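PDB 5IM3: ribonucleoside-diphosphate reductase, which probably catalyses the reduction of ribonucleoside diphosphates to deoxyribonucleotides for DNA synthesis, and binds dATP as an allosteric enzyme. Local coordinates for residues R865-I870 with G899-Y904. Sequence-based numbering, arbitrary orientation.
Sequences RRQKWI and GLKTTY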
loop_
_atom_site.group_PDB
_atom_site.type_symbol
_atom_site.label_atom_id
_atom_site.label_comp_id
_atom_site.label_asym_id
_atom_site.label_seq_id
_atom_site.Cartn_x
_atom_site.Cartn_y
_atom_site.Cartn_z
ATOM N N ARG A 865 18.393 16.240 -33.907
ATOM C CA ARG A 865 19.097 17.044 -34.897
ATOM C C ARG A 865 20.398 16.394 -35.340
ATOM O O ARG A 865 20.826 16.596 -36.482
ATOM C CB ARG A 865 19.365 18.442 -34.348
ATOM C CG ARG A 865 18.157 19.351 -34.438
ATOM C CD ARG A 865 18.097 20.244 -33.238
ATOM N NE ARG A 865 16.917 21.099 -33.225
ATOM C CZ ARG A 865 16.843 22.288 -33.813
ATOM N NH1 ARG A 865 17.878 22.770 -34.488
ATOM N NH2 ARG A 865 15.723 22.994 -33.735
ATOM N N ARG A 866 21.043 15.623 -34.465
ATOM C CA ARG A 866 22.202 14.853 -34.900
ATOM C C ARG A 866 21.792 13.796 -35.916
ATOM O O ARG A 866 22.511 13.549 -36.891
ATOM C CB ARG A 866 22.893 14.209 -33.697
ATOM C CG ARG A 866 23.711 15.186 -32.866
ATOM C CD ARG A 866 24.507 14.468 -31.787
ATOM N NE ARG A 866 23.625 13.862 -30.794
ATOM C CZ ARG A 866 23.283 14.427 -29.639
ATOM N NH1 ARG A 866 23.757 15.620 -29.302
ATOM N NH2 ARG A 866 22.465 13.790 -28.814
ATOM N N GLN A 867 20.620 13.186 -35.717
ATOM C CA GLN A 867 20.152 12.126 -36.601
ATOM C C GLN A 867 19.843 12.625 -38.007
ATOM O O GLN A 867 19.717 11.809 -38.924
ATOM C CB GLN A 867 18.905 11.465 -36.004
ATOM C CG GLN A 867 18.480 10.176 -36.699
ATOM C CD GLN A 867 19.595 9.151 -36.767
ATOM O OE1 GLN A 867 19.939 8.524 -35.765
ATOM N NE2 GLN A 867 20.170 8.979 -37.952
ATOM N N LYS A 868 19.714 13.938 -38.202
ATOM C CA LYS A 868 19.459 14.452 -39.543
ATOM C C LYS A 868 20.642 14.212 -40.464
ATOM O O LYS A 868 20.471 14.121 -41.685
ATOM C CB LYS A 868 19.165 15.943 -39.498
ATOM C CG LYS A 868 18.204 16.357 -38.414
ATOM C CD LYS A 868 17.852 17.831 -38.525
ATOM C CE LYS A 868 19.084 18.730 -38.547
ATOM N NZ LYS A 868 18.723 20.161 -38.713
ATOM N N TRP A 869 21.844 14.127 -39.903
ATOM C CA TRP A 869 23.064 14.025 -40.682
ATOM C C TRP A 869 23.680 12.636 -40.647
ATOM O O TRP A 869 24.549 12.340 -41.474
ATOM C CB TRP A 869 24.080 15.052 -40.172
ATOM C CG TRP A 869 23.479 16.414 -39.989
ATOM C CD1 TRP A 869 23.160 17.022 -38.808
ATOM C CD2 TRP A 869 23.106 17.331 -41.024
ATOM N NE1 TRP A 869 22.621 18.262 -39.044
ATOM C CE2 TRP A 869 22.573 18.475 -40.396
ATOM C CE3 TRP A 869 23.171 17.296 -42.419
ATOM C CZ2 TRP A 869 22.116 19.576 -41.116
ATOM C CZ3 TRP A 869 22.716 18.391 -43.132
ATOM C CH2 TRP A 869 22.193 19.514 -42.479
ATOM N N ILE A 870 23.254 11.784 -39.726
ATOM C CA ILE A 870 23.814 10.450 -39.570
ATOM C C ILE A 870 23.030 9.491 -40.457
ATOM O O ILE A 870 21.792 9.509 -40.466
ATOM C CB ILE A 870 23.772 10.019 -38.093
ATOM C CG1 ILE A 870 24.604 10.989 -37.245
ATOM C CG2 ILE A 870 24.271 8.589 -37.924
ATOM C CD1 ILE A 870 24.452 10.807 -35.750
ATOM N N GLY A 899 11.674 11.950 -35.140
ATOM C CA GLY A 899 12.431 11.278 -36.173
ATOM C C GLY A 899 13.610 10.469 -35.688
ATOM O O GLY A 899 14.516 10.188 -36.478
ATOM N N LEU A 900 13.633 10.079 -34.419
ATOM C CA LEU A 900 14.711 9.230 -33.934
ATOM C C LEU A 900 14.541 7.809 -34.453
ATOM O O LEU A 900 13.421 7.312 -34.612
ATOM C CB LEU A 900 14.754 9.234 -32.405
ATOM C CG LEU A 900 15.256 10.515 -31.732
ATOM C CD1 LEU A 900 15.202 10.354 -30.225
ATOM C CD2 LEU A 900 16.671 10.871 -32.175
ATOM N N LYS A 901 15.668 7.158 -34.731
ATOM C CA LYS A 901 15.654 5.779 -35.197
ATOM C C LYS A 901 15.674 4.777 -34.055
ATOM O O LYS A 901 15.062 3.710 -34.169
ATOM C CB LYS A 901 16.853 5.521 -36.117
ATOM C CG LYS A 901 16.876 6.380 -37.369
ATOM C CD LYS A 901 18.006 5.969 -38.293
ATOM C CE LYS A 901 18.043 6.826 -39.547
ATOM N NZ LYS A 901 19.158 6.423 -40.439
ATOM N N THR A 902 16.355 5.092 -32.956
ATOM C CA THR A 902 16.529 4.139 -31.870
ATOM C C THR A 902 16.525 4.860 -30.532
ATOM O O THR A 902 16.831 6.053 -30.439
ATOM C CB THR A 902 17.843 3.359 -32.014
ATOM O OG1 THR A 902 18.929 4.284 -32.168
ATOM C CG2 THR A 902 17.795 2.423 -33.213
ATOM N N THR A 903 16.169 4.113 -29.493
ATOM C CA THR A 903 16.461 4.490 -28.121
ATOM C C THR A 903 17.137 3.304 -27.455
ATOM O O THR A 903 17.050 2.169 -27.929
ATOM C CB THR A 903 15.208 4.909 -27.323
ATOM O OG1 THR A 903 14.380 3.766 -27.067
ATOM C CG2 THR A 903 14.407 5.966 -28.075
ATOM N N TYR A 904 17.816 3.582 -26.348
ATOM C CA TYR A 904 18.670 2.595 -25.704
ATOM C C TYR A 904 18.173 2.356 -24.281
ATOM O O TYR A 904 16.965 2.216 -24.066
ATOM C CB TYR A 904 20.125 3.086 -25.746
ATOM C CG TYR A 904 21.203 2.036 -25.541
ATOM C CD1 TYR A 904 20.920 0.678 -25.608
ATOM C CD2 TYR A 904 22.512 2.418 -25.269
ATOM C CE1 TYR A 904 21.910 -0.267 -25.414
ATOM C CE2 TYR A 904 23.504 1.481 -25.071
ATOM C CZ TYR A 904 23.201 0.143 -25.144
ATOM O OH TYR A 904 24.197 -0.786 -24.949
HETATM O O HOH W 1 19.633 8.654 -42.174
#
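The flat amide of Q867 has the aliphatic chain of K901 lying over one of its faces, with K901 CG 3.9 Å from Q867 CD and K901 CE 3.4 Å from Q867 NE2. The amide nitrogen, NE2, donates to the backbone carbonyl of Q872. The indole of W869, which does not touch 899-904, has CB of K868 above one face, displaced toward the rim. This buried contact belongs to the ten-stranded α/β barrel of ribonucleotide reductase, and joins segment 865-870, which carries on from helix 856-866, to the loop leading from helix 885-897 to strand 906-909. That second helix closes with a Schellman motif, in which G899 is the C' residue: its positive phi (77°) suits glycine. Its carbonyl oxygen lies 4.0 Å from Q867 CG. L900 adds a looser hydrophobic touch, CD2 beside Q867 CB.

The two long side chains cross at about a right angle. Q867 bends at chi2 (55°), turning its amide across the lysine, whereas K901 stays extended beyond CG and carries its ammonium past the amide nitrogen to the neighbourhood of the I870 carbonyl. Lysine suits this place because its methylenes can cover the amide while its charged end reaches polar partners; glutamine supplies a flat surface and a donor together. K901 NZ also donates to the carbonyl of Q872, so one backbone oxygen receives both side chains. A water completes the link, accepting from K901 NZ at 2.9 Å and donating to the carbonyl oxygen of I870, also at 2.9 Å.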